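Local coordinates for protein walker-Type ATPase (Pyrococcus abyssi, PDB 2QEN) that is of unknown cellular function but binds ADP and magnesium in a P-loop ATPase domain and probably binds ATP, at residues F95-N100 and N121-E126; L101-L106 and F117-D122. The protein carries 1 engineered substitution. All coordinates share one frame; numbering follows the deposited sequence.

Interaction 1 (F95-N100 and N121-E126)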
ATOM      1  N   PHE A  95       3.784 -10.748  24.374  1.00 38.21           N
ATOM      2  CA  PHE A  95       2.813  -9.817  24.927  1.00 38.49           C
ATOM      3  C   PHE A  95       2.253 -10.274  26.265  1.00 38.84           C
ATOM      4  O   PHE A  95       1.394  -9.614  26.831  1.00 39.11           O
ATOM      5  CB  PHE A  95       1.708  -9.525  23.911  1.00 38.33           C
ATOM      6  CG  PHE A  95       2.209  -8.849  22.672  1.00 38.24           C
ATOM      7  CD1 PHE A  95       2.714  -7.545  22.729  1.00 37.94           C
ATOM      8  CD2 PHE A  95       2.206  -9.515  21.451  1.00 38.14           C
ATOM      9  CE1 PHE A  95       3.200  -6.916  21.583  1.00 37.53           C
ATOM     10  CE2 PHE A  95       2.681  -8.889  20.293  1.00 37.81           C
ATOM     11  CZ  PHE A  95       3.179  -7.587  20.361  1.00 38.16           C
ATOM     12  N   LYS A  96       2.763 -11.397  26.770  1.00 39.17           N
ATOM     13  CA  LYS A  96       2.383 -11.927  28.082  1.00 39.38           C
ATOM     14  C   LYS A  96       0.876 -12.133  28.192  1.00 39.60           C
ATOM     15  O   LYS A  96       0.216 -11.531  29.036  1.00 39.91           O
ATOM     16  CB  LYS A  96       2.927 -11.041  29.212  1.00 39.45           C
ATOM     17  CG  LYS A  96       4.449 -10.909  29.215  1.00 38.88           C
ATOM     18  CD  LYS A  96       5.144 -12.101  29.872  1.00 38.28           C
ATOM     19  CE  LYS A  96       6.637 -12.097  29.547  1.00 38.24           C
ATOM     20  NZ  LYS A  96       7.465 -12.900  30.506  1.00 38.96           N
ATOM     21  N   ILE A  97       0.351 -12.981  27.309  1.00 39.99           N
ATOM     22  CA  ILE A  97      -1.079 -13.309  27.243  1.00 40.21           C
ATOM     23  C   ILE A  97      -1.348 -14.694  27.836  1.00 40.30           C
ATOM     24  O   ILE A  97      -0.663 -15.663  27.504  1.00 40.55           O
ATOM     25  CB  ILE A  97      -1.597 -13.292  25.779  1.00 40.18           C
ATOM     26  CG1 ILE A  97      -1.443 -11.899  25.165  1.00 40.94           C
ATOM     27  CG2 ILE A  97      -3.056 -13.741  25.713  1.00 39.94           C
ATOM     28  CD1 ILE A  97      -1.347 -11.883  23.639  1.00 41.61           C
ATOM     29  N   SER A  98      -2.353 -14.782  28.702  1.00 40.42           N
ATOM     30  CA  SER A  98      -2.756 -16.057  29.294  1.00 40.41           C
ATOM     31  C   SER A  98      -3.838 -16.772  28.473  1.00 40.12           C
ATOM     32  O   SER A  98      -3.842 -18.002  28.387  1.00 40.22           O
ATOM     33  CB  SER A  98      -3.215 -15.850  30.740  1.00 40.58           C
ATOM     34  OG  SER A  98      -4.234 -14.868  30.808  1.00 41.24           O
ATOM     35  N   LEU A  99      -4.745 -15.996  27.881  1.00 39.92           N
ATOM     36  CA  LEU A  99      -5.794 -16.517  26.978  1.00 39.68           C
ATOM     37  C   LEU A  99      -5.275 -17.399  25.845  1.00 39.00           C
ATOM     38  O   LEU A  99      -4.233 -17.114  25.255  1.00 39.19           O
ATOM     39  CB  LEU A  99      -6.579 -15.365  26.342  1.00 39.90           C
ATOM     40  CG  LEU A  99      -7.926 -14.878  26.881  1.00 40.88           C
ATOM     41  CD1 LEU A  99      -8.662 -14.207  25.732  1.00 41.17           C
ATOM     42  CD2 LEU A  99      -8.787 -15.999  27.477  1.00 41.82           C
ATOM     43  N   ASN A 100      -6.015 -18.462  25.551  1.00 38.30           N
ATOM     44  CA  ASN A 100      -5.775 -19.290  24.376  1.00 37.77           C
ATOM     45  C   ASN A 100      -6.831 -19.002  23.310  1.00 37.29           C
ATOM     46  O   ASN A 100      -7.942 -18.559  23.623  1.00 37.39           O
ATOM     47  CB  ASN A 100      -5.804 -20.777  24.737  1.00 37.94           C
ATOM     48  CG  ASN A 100      -4.579 -21.223  25.535  1.00 38.68           C
ATOM     49  OD1 ASN A 100      -3.446 -20.820  25.249  1.00 38.77           O
ATOM     50  ND2 ASN A 100      -4.803 -22.080  26.529  1.00 38.44           N
ATOM     51  N   ASN A 121     -11.189 -10.226  19.592  1.00 29.88           N
ATOM     52  CA  ASN A 121     -11.698  -9.176  20.471  1.00 30.07           C
ATOM     53  C   ASN A 121     -11.590  -9.555  21.965  1.00 30.79           C
ATOM     54  O   ASN A 121     -11.277  -8.701  22.796  1.00 30.15           O
ATOM     55  CB  ASN A 121     -13.149  -8.822  20.112  1.00 29.52           C
ATOM     56  CG  ASN A 121     -13.682  -7.644  20.923  1.00 28.81           C
ATOM     57  OD1 ASN A 121     -13.302  -6.499  20.691  1.00 29.27           O
ATOM     58  ND2 ASN A 121     -14.567  -7.921  21.876  1.00 26.48           N
ATOM     59  N   ASP A 122     -11.862 -10.825  22.291  1.00 31.93           N
ATOM     60  CA  ASP A 122     -11.657 -11.376  23.655  1.00 32.93           C
ATOM     61  C   ASP A 122     -10.195 -11.231  24.076  1.00 33.33           C
ATOM     62  O   ASP A 122      -9.890 -10.932  25.230  1.00 32.88           O
ATOM     63  CB  ASP A 122     -12.027 -12.868  23.712  1.00 33.59           C
ATOM     64  CG  ASP A 122     -13.522 -13.124  23.600  1.00 36.04           C
ATOM     65  OD1 ASP A 122     -14.321 -12.157  23.662  1.00 40.55           O
ATOM     66  OD2 ASP A 122     -13.903 -14.308  23.452  1.00 37.47           O
ATOM     67  N   LEU A 123      -9.295 -11.444  23.116  1.00 33.66           N
ATOM     68  CA  LEU A 123      -7.867 -11.276  23.335  1.00 34.39           C
ATOM     69  C   LEU A 123      -7.543  -9.785  23.555  1.00 34.22           C
ATOM     70  O   LEU A 123      -6.757  -9.429  24.451  1.00 33.73           O
ATOM     71  CB  LEU A 123      -7.100 -11.880  22.152  1.00 34.58           C
ATOM     72  CG  LEU A 123      -5.575 -11.829  22.028  1.00 36.13           C
ATOM     73  CD1 LEU A 123      -4.922 -12.388  23.280  1.00 37.36           C
ATOM     74  CD2 LEU A 123      -5.129 -12.614  20.787  1.00 35.19           C
ATOM     75  N   GLY A 124      -8.197  -8.930  22.761  1.00 33.82           N
ATOM     76  CA  GLY A 124      -8.111  -7.482  22.902  1.00 33.33           C
ATOM     77  C   GLY A 124      -8.519  -6.989  24.278  1.00 33.06           C
ATOM     78  O   GLY A 124      -7.939  -6.035  24.796  1.00 32.59           O
ATOM     79  N   GLU A 125      -9.520  -7.644  24.866  1.00 33.09           N
ATOM     80  CA  GLU A 125     -10.020  -7.306  26.199  1.00 33.38           C
ATOM     81  C   GLU A 125      -8.959  -7.439  27.273  1.00 33.27           C
ATOM     82  O   GLU A 125      -8.944  -6.661  28.226  1.00 33.33           O
ATOM     83  CB  GLU A 125     -11.207  -8.192  26.577  1.00 33.14           C
ATOM     84  CG  GLU A 125     -12.541  -7.628  26.165  1.00 34.45           C
ATOM     85  CD  GLU A 125     -13.696  -8.599  26.383  1.00 35.24           C
ATOM     86  OE1 GLU A 125     -13.613  -9.482  27.271  1.00 34.40           O
ATOM     87  OE2 GLU A 125     -14.699  -8.461  25.654  1.00 37.68           O
ATOM     88  N   GLU A 126      -8.099  -8.444  27.133  1.00 33.33           N
ATOM     89  CA  GLU A 126      -7.020  -8.651  28.078  1.00 34.17           C
ATOM     90  C   GLU A 126      -5.894  -7.645  27.846  1.00 34.27           C
ATOM     91  O   GLU A 126      -5.374  -7.053  28.804  1.00 34.56           O
ATOM     92  CB  GLU A 126      -6.484 -10.079  28.001  1.00 34.03           C
ATOM     93  CG  GLU A 126      -5.343 -10.310  28.983  1.00 37.16           C
ATOM     94  CD  GLU A 126      -4.883 -11.750  29.075  1.00 40.59           C
ATOM     95  OE1 GLU A 126      -5.575 -12.647  28.536  1.00 44.07           O
ATOM     96  OE2 GLU A 126      -3.826 -11.981  29.702  1.00 40.96           O
TER
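Ile97 and Leu99 lie on an irregular stretch of chain beside helix 113-127, with the CA of Leu99 6.7 Å from that of Leu123 and the CA of Ile97 7.6 Å from that of Glu126. Ile97 packs at about a right angle across Leu123. Ile97 CG2 is only 3.4 Å from Leu123 CD1, a tight fit, and Ile97 CD1 touches the same methyl. Leu99 sends CD1 to the backbone of Asp122, 3.5 Å from the carbonyl O. Glu126 reaches over to the loop with an extended chain, CG anti to the backbone N (chi1 180°). Glu126 OE2 accepts a hydrogen bond from Ser98 OG at 3.1 Å, on the syn side and 28° out of the carboxylate plane. Ser98 N adds a weak bond to Glu126 OE2, 3.3 Å long but nearly straight at 174°. With an alanine in place of Ile97, a gap is likely to open beside Leu123 CD1 and free that leucine to turn. Phe91 and Gln92 of helix 88-95 also touch the Ile97 side chain. The contact thus joins a buried apolar patch to an exposed polar tie, in which one carboxylate oxygen holds both the backbone and the hydroxyl of Ser98.

Interaction 2 (L101-L106 and F117-D122)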
ATOM      1  N   LEU A 101      -6.477 -19.249  22.053  1.00 36.32           N
ATOM      2  CA  LEU A 101      -7.406 -19.068  20.954  1.00 35.43           C
ATOM      3  C   LEU A 101      -7.921 -20.410  20.460  1.00 34.75           C
ATOM      4  O   LEU A 101      -7.139 -21.241  19.976  1.00 34.59           O
ATOM      5  CB  LEU A 101      -6.752 -18.289  19.804  1.00 35.58           C
ATOM      6  CG  LEU A 101      -6.528 -16.779  19.964  1.00 35.57           C
ATOM      7  CD1 LEU A 101      -5.666 -16.251  18.820  1.00 35.18           C
ATOM      8  CD2 LEU A 101      -7.861 -16.031  20.020  1.00 35.49           C
ATOM      9  N   LYS A 102      -9.236 -20.608  20.590  1.00 33.57           N
ATOM     10  CA  LYS A 102      -9.906 -21.825  20.135  1.00 32.78           C
ATOM     11  C   LYS A 102      -9.775 -22.051  18.622  1.00 32.35           C
ATOM     12  O   LYS A 102      -9.538 -23.180  18.181  1.00 31.81           O
ATOM     13  CB  LYS A 102     -11.387 -21.809  20.549  1.00 32.81           C
ATOM     14  CG  LYS A 102     -12.194 -23.028  20.091  1.00 33.47           C
ATOM     15  CD  LYS A 102     -13.343 -23.374  21.033  1.00 33.36           C
ATOM     16  CE  LYS A 102     -14.003 -24.682  20.602  1.00 34.24           C
ATOM     17  NZ  LYS A 102     -14.773 -25.352  21.701  1.00 34.20           N
ATOM     18  N   PHE A 103      -9.901 -20.982  17.834  1.00 31.57           N
ATOM     19  CA  PHE A 103     -10.010 -21.138  16.383  1.00 31.30           C
ATOM     20  C   PHE A 103      -8.753 -21.726  15.726  1.00 31.14           C
ATOM     21  O   PHE A 103      -8.799 -22.194  14.595  1.00 30.86           O
ATOM     22  CB  PHE A 103     -10.526 -19.852  15.693  1.00 31.20           C
ATOM     23  CG  PHE A 103      -9.464 -18.814  15.422  1.00 31.01           C
ATOM     24  CD1 PHE A 103      -8.726 -18.844  14.237  1.00 30.98           C
ATOM     25  CD2 PHE A 103      -9.217 -17.800  16.340  1.00 30.56           C
ATOM     26  CE1 PHE A 103      -7.737 -17.881  13.973  1.00 31.12           C
ATOM     27  CE2 PHE A 103      -8.236 -16.830  16.089  1.00 31.74           C
ATOM     28  CZ  PHE A 103      -7.492 -16.875  14.901  1.00 31.35           C
ATOM     29  N   LEU A 104      -7.647 -21.731  16.461  1.00 31.57           N
ATOM     30  CA  LEU A 104      -6.381 -22.264  15.954  1.00 32.44           C
ATOM     31  C   LEU A 104      -6.347 -23.786  15.886  1.00 32.64           C
ATOM     32  O   LEU A 104      -5.597 -24.347  15.085  1.00 32.88           O
ATOM     33  CB  LEU A 104      -5.196 -21.756  16.782  1.00 32.60           C
ATOM     34  CG  LEU A 104      -4.905 -20.256  16.766  1.00 32.80           C
ATOM     35  CD1 LEU A 104      -3.632 -19.999  17.556  1.00 32.45           C
ATOM     36  CD2 LEU A 104      -4.772 -19.729  15.343  1.00 33.34           C
ATOM     37  N   THR A 105      -7.156 -24.440  16.724  1.00 32.90           N
ATOM     38  CA  THR A 105      -7.292 -25.897  16.720  1.00 33.31           C
ATOM     39  C   THR A 105      -8.208 -26.358  15.589  1.00 33.48           C
ATOM     40  O   THR A 105      -8.175 -27.547  15.205  1.00 33.76           O
ATOM     41  CB  THR A 105      -7.896 -26.426  18.047  1.00 33.07           C
ATOM     42  OG1 THR A 105      -7.339 -25.720  19.158  1.00 33.24           O
ATOM     43  CG2 THR A 105      -7.611 -27.912  18.217  1.00 34.17           C
ATOM     44  N   LEU A 106      -9.028 -25.417  15.067  1.00 33.37           N
ATOM     45  CA  LEU A 106     -10.137 -25.774  14.160  1.00 33.67           C
ATOM     46  C   LEU A 106      -9.745 -25.660  12.691  1.00 33.90           C
ATOM     47  O   LEU A 106      -8.985 -24.759  12.308  1.00 34.04           O
ATOM     48  CB  LEU A 106     -11.407 -24.909  14.459  1.00 33.44           C
ATOM     49  CG  LEU A 106     -11.962 -25.027  15.931  1.00 33.71           C
ATOM     50  CD1 LEU A 106     -13.423 -24.441  16.083  1.00 33.11           C
ATOM     51  CD2 LEU A 106     -11.958 -26.518  16.404  1.00 32.29           C
ATOM     52  N   PHE A 117     -13.180 -13.371  14.683  1.00 28.90           N
ATOM     53  CA  PHE A 117     -13.056 -11.988  15.120  1.00 29.46           C
ATOM     54  C   PHE A 117     -13.482 -11.758  16.567  1.00 29.75           C
ATOM     55  O   PHE A 117     -12.870 -10.948  17.263  1.00 29.76           O
ATOM     56  CB  PHE A 117     -13.731 -11.029  14.128  1.00 29.83           C
ATOM     57  CG  PHE A 117     -12.838 -10.648  12.960  1.00 30.94           C
ATOM     58  CD1 PHE A 117     -12.159 -11.635  12.226  1.00 33.24           C
ATOM     59  CD2 PHE A 117     -12.639  -9.318  12.620  1.00 33.00           C
ATOM     60  CE1 PHE A 117     -11.310 -11.285  11.145  1.00 33.69           C
ATOM     61  CE2 PHE A 117     -11.786  -8.957  11.537  1.00 32.77           C
ATOM     62  CZ  PHE A 117     -11.124  -9.945  10.815  1.00 31.59           C
ATOM     63  N   ARG A 118     -14.501 -12.487  17.019  1.00 29.94           N
ATOM     64  CA  ARG A 118     -14.935 -12.462  18.420  1.00 31.40           C
ATOM     65  C   ARG A 118     -13.845 -12.943  19.383  1.00 30.87           C
ATOM     66  O   ARG A 118     -13.599 -12.305  20.402  1.00 31.16           O
ATOM     67  CB  ARG A 118     -16.220 -13.292  18.621  1.00 31.09           C
ATOM     68  CG  ARG A 118     -17.480 -12.637  18.053  1.00 32.83           C
ATOM     69  CD  ARG A 118     -18.743 -13.380  18.511  1.00 34.23           C
ATOM     70  NE  ARG A 118     -18.908 -14.635  17.775  1.00 40.31           N
ATOM     71  CZ  ARG A 118     -19.806 -14.835  16.811  1.00 41.74           C
ATOM     72  NH1 ARG A 118     -20.654 -13.865  16.474  1.00 43.39           N
ATOM     73  NH2 ARG A 118     -19.868 -16.013  16.194  1.00 40.49           N
ATOM     74  N   GLU A 119     -13.204 -14.066  19.063  1.00 30.68           N
ATOM     75  CA  GLU A 119     -12.048 -14.537  19.829  1.00 31.67           C
ATOM     76  C   GLU A 119     -10.880 -13.529  19.886  1.00 30.53           C
ATOM     77  O   GLU A 119     -10.248 -13.368  20.927  1.00 30.09           O
ATOM     78  CB  GLU A 119     -11.565 -15.892  19.305  1.00 31.97           C
ATOM     79  CG  GLU A 119     -12.501 -17.052  19.617  1.00 33.48           C
ATOM     80  CD  GLU A 119     -12.018 -18.387  19.044  1.00 34.72           C
ATOM     81  OE1 GLU A 119     -10.805 -18.690  19.156  1.00 37.82           O
ATOM     82  OE2 GLU A 119     -12.862 -19.143  18.491  1.00 40.05           O
ATOM     83  N   LEU A 120     -10.613 -12.845  18.775  1.00 30.40           N
ATOM     84  CA  LEU A 120      -9.561 -11.819  18.724  1.00 29.77           C
ATOM     85  C   LEU A 120      -9.903 -10.585  19.557  1.00 29.64           C
ATOM     86  O   LEU A 120      -9.013  -9.978  20.147  1.00 29.35           O
ATOM     87  CB  LEU A 120      -9.261 -11.398  17.282  1.00 29.86           C
ATOM     88  CG  LEU A 120      -8.602 -12.439  16.381  1.00 29.69           C
ATOM     89  CD1 LEU A 120      -8.421 -11.858  14.973  1.00 28.18           C
ATOM     90  CD2 LEU A 120      -7.274 -12.916  16.964  1.00 29.16           C
ATOM     91  N   ASN A 121     -11.189 -10.226  19.592  1.00 29.88           N
ATOM     92  CA  ASN A 121     -11.698  -9.176  20.471  1.00 30.07           C
ATOM     93  C   ASN A 121     -11.590  -9.555  21.965  1.00 30.79           C
ATOM     94  O   ASN A 121     -11.277  -8.701  22.796  1.00 30.15           O
ATOM     95  CB  ASN A 121     -13.149  -8.822  20.112  1.00 29.52           C
ATOM     96  CG  ASN A 121     -13.682  -7.644  20.923  1.00 28.81           C
ATOM     97  OD1 ASN A 121     -13.302  -6.499  20.691  1.00 29.27           O
ATOM     98  ND2 ASN A 121     -14.567  -7.921  21.876  1.00 26.48           N
ATOM     99  N   ASP A 122     -11.862 -10.825  22.291  1.00 31.93           N
ATOM    100  CA  ASP A 122     -11.657 -11.376  23.655  1.00 32.93           C
ATOM    101  C   ASP A 122     -10.195 -11.231  24.076  1.00 33.33           C
ATOM    102  O   ASP A 122      -9.890 -10.932  25.230  1.00 32.88           O
ATOM    103  CB  ASP A 122     -12.027 -12.868  23.712  1.00 33.59           C
ATOM    104  CG  ASP A 122     -13.522 -13.124  23.600  1.00 36.04           C
ATOM    105  OD1 ASP A 122     -14.321 -12.157  23.662  1.00 40.55           O
ATOM    106  OD2 ASP A 122     -13.903 -14.308  23.452  1.00 37.47           O
TER
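Glu119 reaches from helix 113-127 to the backbone of Lys102 and Phe103. Its chain is extended, and Glu119 OE1 accepts a hydrogen bond from Phe103 N at 2.8 Å with an N-H...O angle of 151°. The bond uses the syn lone pair of OE1. Lys102 N is almost as near, 2.9 Å from Glu119 OE1, but its angle is too poor for a hydrogen bond. The carboxylate also lies at the edge of the Phe103 ring, with Glu119 OE1 3.4 Å from Phe103 CD2 and the two planes 59° apart. CB of Lys102 touches both carboxylate oxygens. Closer to the helix, CB of Glu119 meets CD2 of Leu101 at 3.8 Å, and the same methyl rests on the backbone O of Glu119. Next, Leu120 CD2 faces two partners on one side, 4.1 Å from Leu101 CD1 and equally far from Phe103 CE2. The Phe103 ring gets there because CG stands between the backbone N and the carbonyl carbon (chi1 83°). One carboxylate therefore holds the start of the short turn at 102-105, while leucine and phenylalanine side chains close the apolar side. On the sheet side, Leu120 packs on Phe130 and Val132 of strand 130-135 and on Leu165 of strand 165-171. Leu101 leans on Ile85, and Phe103 on Leu111. This fastens the loop after helix 88-95 to a helix that covers the central parallel sheet.

Interactions 1 and 2 are consecutive parts of one seam. The loop after helix 88-95 runs along helix 113-127 in the direction opposite to the helix, and the two centres are about 10 Å apart. Their helix segments overlap at Asn121 and Asp122, and the contacts meet directly through Leu123 CD2 and Leu101 CD1, 4.2 Å apart. Glu126 and Glu119, seven residues apart on the helix, each accept a bond from a loop amide, a weak one at Glu126. Between them Leu123, Leu101 and Leu120 touch in turn. Both contacts lie away from the ADP site. The helix they use leads into strand 130-135, whose last residue, Asp135, binds magnesium with Glu136 in a known structure of this protein.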